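Local atomic coordinates of putative outer membrane protein (LpxR) (Salmonella typhimurium, PDB entry 3FID), a protein that is an outer-membrane lipid A deacylase that modifies lipopolysaccharide. Residues S169-A183 and G222-L234. Sequence-based numbering, arbitrary orientation.
Sequences SAVGGNLFQYLGYGA and GVERREVDKNYTL. With CXE (pentaethylene glycol monodecyl ether), chain M; CXE (pentaethylene glycol monodecyl ether), chain L.
Tyr-178 and Arg-226 meet on the inward side of two neighbouring antiparallel strands, 176-183 and 222-228, in the wall of an outer-membrane beta-barrel. The arginine's aliphatic chain crosses the phenol ring, with CD lying over the centre of the ring, 3.6 Å from its centroid, a CH-pi contact; Val-171 CB lies over the opposite face, toward the rim. Placing CG of Tyr-178 between its own backbone N and carbonyl carbon (chi1 68°) turns the ring along the strand toward Arg-226. The guanidinium continues past the ring to a salt bridge with Glu-254, on the next strand. A water at the ring edge accepts from Tyr-178 OH at 2.7 Å and donates to Glu-224 OE1, so the phenol and the buried carboxylate are linked across the strands. On this same side Gly-180 and Gly-182 present only backbone, and the Glu-224 chain, extended beyond CG, runs over the first, its CD 4.2 Å from Gly-180 CA.

On the outer side Tyr-181 and Arg-225 lie side by side, ring and guanidinium planes 71° apart. Arg-225 CD comes within 3.5 Å of Tyr-181 OH, and its NE pairs with Asp-253. Val-223 CG1 touches both detergent molecules, consistent with a lipid-facing surface.

Farther along, a classic beta bulge sets Asp-229 and Lys-230 opposite Gln-177, whose carbonyl O accepts from both backbone N-H groups. The Gln-177 amide runs alongside the Asp-229 carboxylate, their planes 17° apart, but the NE2 to OD1 bond is weak. Its OE1 instead takes the N-H of Gly-173, tying the side chain back to the residue before the 174-175 turn. Lys-230 crosses over Gln-177 and reaches the same residue, where its NZ donates to Gly-173 O at 3.0 Å, tilted out of the carbonyl plane.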
# COMPACT_ATOMS: atom_id res chain seq x y z
N SER A 169 12.84 -4.60 -5.09
CA SER A 169 11.54 -4.70 -5.74
C SER A 169 11.54 -3.98 -7.05
O SER A 169 12.30 -3.04 -7.25
CB SER A 169 10.45 -4.10 -4.86
OG SER A 169 10.19 -4.96 -3.76
N ALA A 170 10.65 -4.39 -7.94
CA ALA A 170 10.56 -3.77 -9.25
C ALA A 170 9.11 -3.80 -9.73
O ALA A 170 8.40 -4.82 -9.59
CB ALA A 170 11.49 -4.48 -10.23
N VAL A 171 8.67 -2.67 -10.27
CA VAL A 171 7.35 -2.55 -10.90
C VAL A 171 7.54 -1.91 -12.27
O VAL A 171 8.33 -0.98 -12.42
CB VAL A 171 6.36 -1.68 -10.03
CG1 VAL A 171 5.01 -1.54 -10.70
CG2 VAL A 171 6.17 -2.34 -8.66
N GLY A 172 6.84 -2.44 -13.27
CA GLY A 172 6.85 -1.82 -14.60
C GLY A 172 5.48 -1.82 -15.23
O GLY A 172 4.54 -2.44 -14.71
N GLY A 173 5.38 -1.15 -16.38
CA GLY A 173 4.12 -0.99 -17.09
C GLY A 173 3.84 0.48 -17.39
O GLY A 173 4.73 1.33 -17.26
N ASN A 174 2.59 0.77 -17.76
CA ASN A 174 2.22 2.10 -18.25
C ASN A 174 1.49 2.95 -17.21
O ASN A 174 1.06 4.08 -17.50
CB ASN A 174 1.41 1.99 -19.56
CG ASN A 174 0.07 1.25 -19.39
OD1 ASN A 174 -0.05 0.29 -18.59
ND2 ASN A 174 -0.95 1.66 -20.18
N LEU A 175 1.41 2.43 -15.99
CA LEU A 175 0.79 3.17 -14.90
C LEU A 175 1.84 3.56 -13.85
O LEU A 175 1.95 4.75 -13.51
CB LEU A 175 -0.34 2.36 -14.25
CG LEU A 175 -1.43 1.78 -15.16
CD1 LEU A 175 -2.43 1.06 -14.33
CD2 LEU A 175 -2.12 2.90 -15.91
N PHE A 176 2.58 2.56 -13.34
CA PHE A 176 3.69 2.79 -12.39
C PHE A 176 4.93 2.00 -12.80
O PHE A 176 4.85 0.84 -13.24
CB PHE A 176 3.33 2.34 -10.96
CG PHE A 176 2.04 2.92 -10.43
CD1 PHE A 176 2.03 4.16 -9.77
CD2 PHE A 176 0.85 2.22 -10.59
CE1 PHE A 176 0.83 4.67 -9.27
CE2 PHE A 176 -0.33 2.71 -10.09
CZ PHE A 176 -0.36 3.94 -9.42
N GLN A 177 6.08 2.62 -12.58
CA GLN A 177 7.34 2.00 -12.91
C GLN A 177 8.38 2.53 -11.94
O GLN A 177 8.55 3.74 -11.80
CB GLN A 177 7.71 2.27 -14.37
CG GLN A 177 8.95 1.52 -14.81
CD GLN A 177 8.86 1.15 -16.28
OE1 GLN A 177 8.07 0.29 -16.68
NE2 GLN A 177 9.64 1.83 -17.10
N TYR A 178 8.99 1.61 -11.20
CA TYR A 178 10.04 1.95 -10.25
C TYR A 178 10.92 0.75 -9.89
O TYR A 178 10.57 -0.40 -10.17
CB TYR A 178 9.47 2.61 -8.99
CG TYR A 178 8.63 1.73 -8.08
CD1 TYR A 178 7.24 1.85 -8.05
CD2 TYR A 178 9.23 0.77 -7.24
CE1 TYR A 178 6.45 1.05 -7.16
CE2 TYR A 178 8.47 -0.02 -6.40
CZ TYR A 178 7.08 0.13 -6.36
OH TYR A 178 6.33 -0.68 -5.50
N LEU A 179 12.07 1.06 -9.30
CA LEU A 179 12.98 0.06 -8.76
C LEU A 179 13.21 0.45 -7.30
O LEU A 179 13.57 1.59 -7.02
CB LEU A 179 14.33 0.07 -9.52
CG LEU A 179 15.35 -0.96 -8.99
CD1 LEU A 179 14.90 -2.41 -9.23
CD2 LEU A 179 16.77 -0.72 -9.57
N GLY A 180 12.95 -0.48 -6.39
CA GLY A 180 13.08 -0.20 -4.97
C GLY A 180 14.07 -1.12 -4.25
O GLY A 180 14.32 -2.24 -4.67
N TYR A 181 14.64 -0.62 -3.16
CA TYR A 181 15.53 -1.42 -2.32
C TYR A 181 15.34 -0.97 -0.89
O TYR A 181 15.14 0.21 -0.62
CB TYR A 181 17.02 -1.26 -2.72
CG TYR A 181 17.46 0.16 -2.99
CD1 TYR A 181 18.15 0.91 -2.03
CD2 TYR A 181 17.18 0.77 -4.23
CE1 TYR A 181 18.57 2.24 -2.30
CE2 TYR A 181 17.58 2.07 -4.50
CZ TYR A 181 18.27 2.80 -3.54
OH TYR A 181 18.64 4.09 -3.87
N GLY A 182 15.37 -1.92 0.03
CA GLY A 182 14.99 -1.64 1.39
C GLY A 182 15.26 -2.79 2.29
O GLY A 182 15.93 -3.77 1.92
N ALA A 183 14.79 -2.66 3.51
CA ALA A 183 14.91 -3.78 4.44
C ALA A 183 13.82 -3.67 5.49
O ALA A 183 13.35 -2.58 5.79
CB ALA A 183 16.31 -3.81 5.08
N GLY A 222 10.25 -1.28 8.79
CA GLY A 222 11.03 -1.32 7.54
C GLY A 222 11.00 -0.01 6.78
O GLY A 222 10.15 0.84 7.04
N VAL A 223 11.92 0.15 5.84
CA VAL A 223 11.97 1.31 4.94
C VAL A 223 12.44 0.79 3.59
O VAL A 223 13.29 -0.12 3.51
CB VAL A 223 12.88 2.46 5.45
CG1 VAL A 223 14.34 1.97 5.77
CG2 VAL A 223 12.88 3.63 4.48
N GLU A 224 11.86 1.35 2.53
CA GLU A 224 12.28 1.05 1.19
C GLU A 224 12.48 2.34 0.42
O GLU A 224 11.63 3.20 0.44
CB GLU A 224 11.23 0.18 0.47
CG GLU A 224 11.60 -0.11 -0.99
CD GLU A 224 10.49 -0.80 -1.78
OE1 GLU A 224 9.59 -0.13 -2.32
OE2 GLU A 224 10.54 -2.04 -1.88
N ARG A 225 13.61 2.49 -0.24
CA ARG A 225 13.79 3.64 -1.13
C ARG A 225 13.44 3.26 -2.56
O ARG A 225 14.03 2.33 -3.12
CB ARG A 225 15.25 4.12 -1.08
CG ARG A 225 15.57 5.17 -2.18
CD ARG A 225 16.73 6.05 -1.73
NE ARG A 225 16.36 6.81 -0.55
CZ ARG A 225 17.15 7.65 0.09
NH1 ARG A 225 18.40 7.84 -0.34
NH2 ARG A 225 16.72 8.29 1.17
N ARG A 226 12.54 4.00 -3.20
CA ARG A 226 12.36 3.69 -4.62
C ARG A 226 12.70 4.80 -5.58
O ARG A 226 12.56 5.99 -5.27
CB ARG A 226 10.98 3.12 -4.91
CG ARG A 226 9.87 3.95 -4.39
CD ARG A 226 8.60 3.07 -4.42
NE ARG A 226 7.39 3.86 -4.34
CZ ARG A 226 6.58 3.93 -3.28
NH1 ARG A 226 5.46 4.66 -3.34
NH2 ARG A 226 6.86 3.27 -2.17
N GLU A 227 13.23 4.39 -6.73
CA GLU A 227 13.62 5.31 -7.80
C GLU A 227 12.51 5.23 -8.83
O GLU A 227 12.30 4.19 -9.44
CB GLU A 227 14.94 4.88 -8.40
CG GLU A 227 15.57 5.93 -9.28
CD GLU A 227 16.04 7.17 -8.49
OE1 GLU A 227 16.38 8.15 -9.18
OE2 GLU A 227 16.05 7.15 -7.21
N VAL A 228 11.80 6.34 -9.00
CA VAL A 228 10.51 6.33 -9.67
C VAL A 228 10.69 6.81 -11.12
O VAL A 228 11.24 7.91 -11.35
CB VAL A 228 9.48 7.22 -8.91
CG1 VAL A 228 8.12 7.24 -9.64
CG2 VAL A 228 9.30 6.71 -7.46
N ASP A 229 10.27 5.98 -12.06
CA ASP A 229 10.26 6.32 -13.47
C ASP A 229 8.89 6.85 -13.89
O ASP A 229 8.77 7.86 -14.61
CB ASP A 229 10.64 5.10 -14.31
CG ASP A 229 10.59 5.40 -15.81
OD1 ASP A 229 9.84 4.71 -16.54
OD2 ASP A 229 11.29 6.35 -16.26
N LYS A 230 7.83 6.17 -13.46
CA LYS A 230 6.46 6.57 -13.81
C LYS A 230 5.54 6.57 -12.60
O LYS A 230 5.62 5.69 -11.75
CB LYS A 230 5.81 5.61 -14.82
CG LYS A 230 6.50 5.50 -16.17
CD LYS A 230 5.58 4.69 -17.13
CE LYS A 230 6.21 4.47 -18.50
NZ LYS A 230 6.76 3.10 -18.67
N ASN A 231 4.63 7.53 -12.56
CA ASN A 231 3.50 7.47 -11.64
C ASN A 231 2.38 8.25 -12.32
O ASN A 231 2.35 9.48 -12.24
CB ASN A 231 3.87 8.09 -10.30
CG ASN A 231 2.74 8.04 -9.30
OD1 ASN A 231 1.58 7.92 -9.66
ND2 ASN A 231 3.09 8.12 -8.02
N TYR A 232 1.49 7.52 -13.00
CA TYR A 232 0.38 8.14 -13.76
C TYR A 232 -0.59 8.96 -12.89
O TYR A 232 -1.18 9.93 -13.37
CB TYR A 232 -0.36 7.06 -14.58
CG TYR A 232 -1.41 7.64 -15.50
CD1 TYR A 232 -2.77 7.56 -15.17
CD2 TYR A 232 -1.05 8.31 -16.68
CE1 TYR A 232 -3.76 8.11 -16.00
CE2 TYR A 232 -2.03 8.87 -17.53
CZ TYR A 232 -3.38 8.77 -17.17
OH TYR A 232 -4.35 9.31 -17.99
N THR A 233 -0.77 8.60 -11.61
CA THR A 233 -1.58 9.44 -10.71
C THR A 233 -1.05 10.89 -10.63
O THR A 233 -1.81 11.81 -10.34
CB THR A 233 -1.77 8.87 -9.26
OG1 THR A 233 -0.56 9.03 -8.50
CG2 THR A 233 -2.18 7.36 -9.27
N LEU A 234 0.25 11.07 -10.88
CA LEU A 234 0.92 12.37 -10.80
C LEU A 234 1.21 12.98 -12.18
O LEU A 234 1.18 14.20 -12.34
CB LEU A 234 2.24 12.25 -10.02
CG LEU A 234 2.10 11.89 -8.53
CD1 LEU A 234 3.49 11.86 -7.86
CD2 LEU A 234 1.10 12.84 -7.80
C1 CXE M . 19.94 -18.61 -6.97
C2 CXE M . 20.12 -17.15 -7.30
C3 CXE M . 20.36 -16.31 -6.04
C4 CXE M . 19.66 -14.95 -6.11
C5 CXE M . 20.29 -13.93 -5.16
C6 CXE M . 19.32 -12.78 -4.91
C7 CXE M . 19.71 -11.89 -3.72
C8 CXE M . 18.96 -10.56 -3.80
C9 CXE M . 18.88 -9.81 -2.47
C10 CXE M . 19.18 -8.32 -2.66
O11 CXE M . 18.97 -7.61 -1.44
C12 CXE M . 19.91 -6.54 -1.24
C13 CXE M . 19.21 -5.18 -1.12
O14 CXE M . 19.82 -4.36 -0.11
C15 CXE M . 19.11 -3.14 0.14
C16 CXE M . 19.24 -2.71 1.61
O17 CXE M . 19.29 -1.27 1.67
C18 CXE M . 18.49 -0.67 2.71
C19 CXE M . 18.57 0.86 2.61
O20 CXE M . 17.27 1.43 2.41
C21 CXE M . 17.28 2.84 2.14
C22 CXE M . 16.54 3.53 3.28
O23 CXE M . 16.38 4.93 3.07
C24 CXE M . 16.30 5.64 4.30
C25 CXE M . 17.34 6.75 4.28
O26 CXE M . 17.42 7.35 5.56
C1 CXE L . 17.75 -0.95 8.27
C2 CXE L . 16.67 -1.70 9.03
C3 CXE L . 15.30 -1.13 8.72
C4 CXE L . 14.65 -0.43 9.90
C5 CXE L . 14.12 0.94 9.47
C6 CXE L . 12.68 1.17 9.94
C7 CXE L . 12.44 2.65 10.18
C8 CXE L . 11.03 2.91 10.63
C9 CXE L . 11.01 4.05 11.64
C10 CXE L . 10.22 5.26 11.16
O11 CXE L . 10.80 6.43 11.73
C12 CXE L . 10.22 7.67 11.32
C13 CXE L . 10.72 8.12 9.95
O14 CXE L . 12.05 8.63 10.04
C15 CXE L . 12.47 9.30 8.84
O HOH W 1 7.88 -1.83 -3.64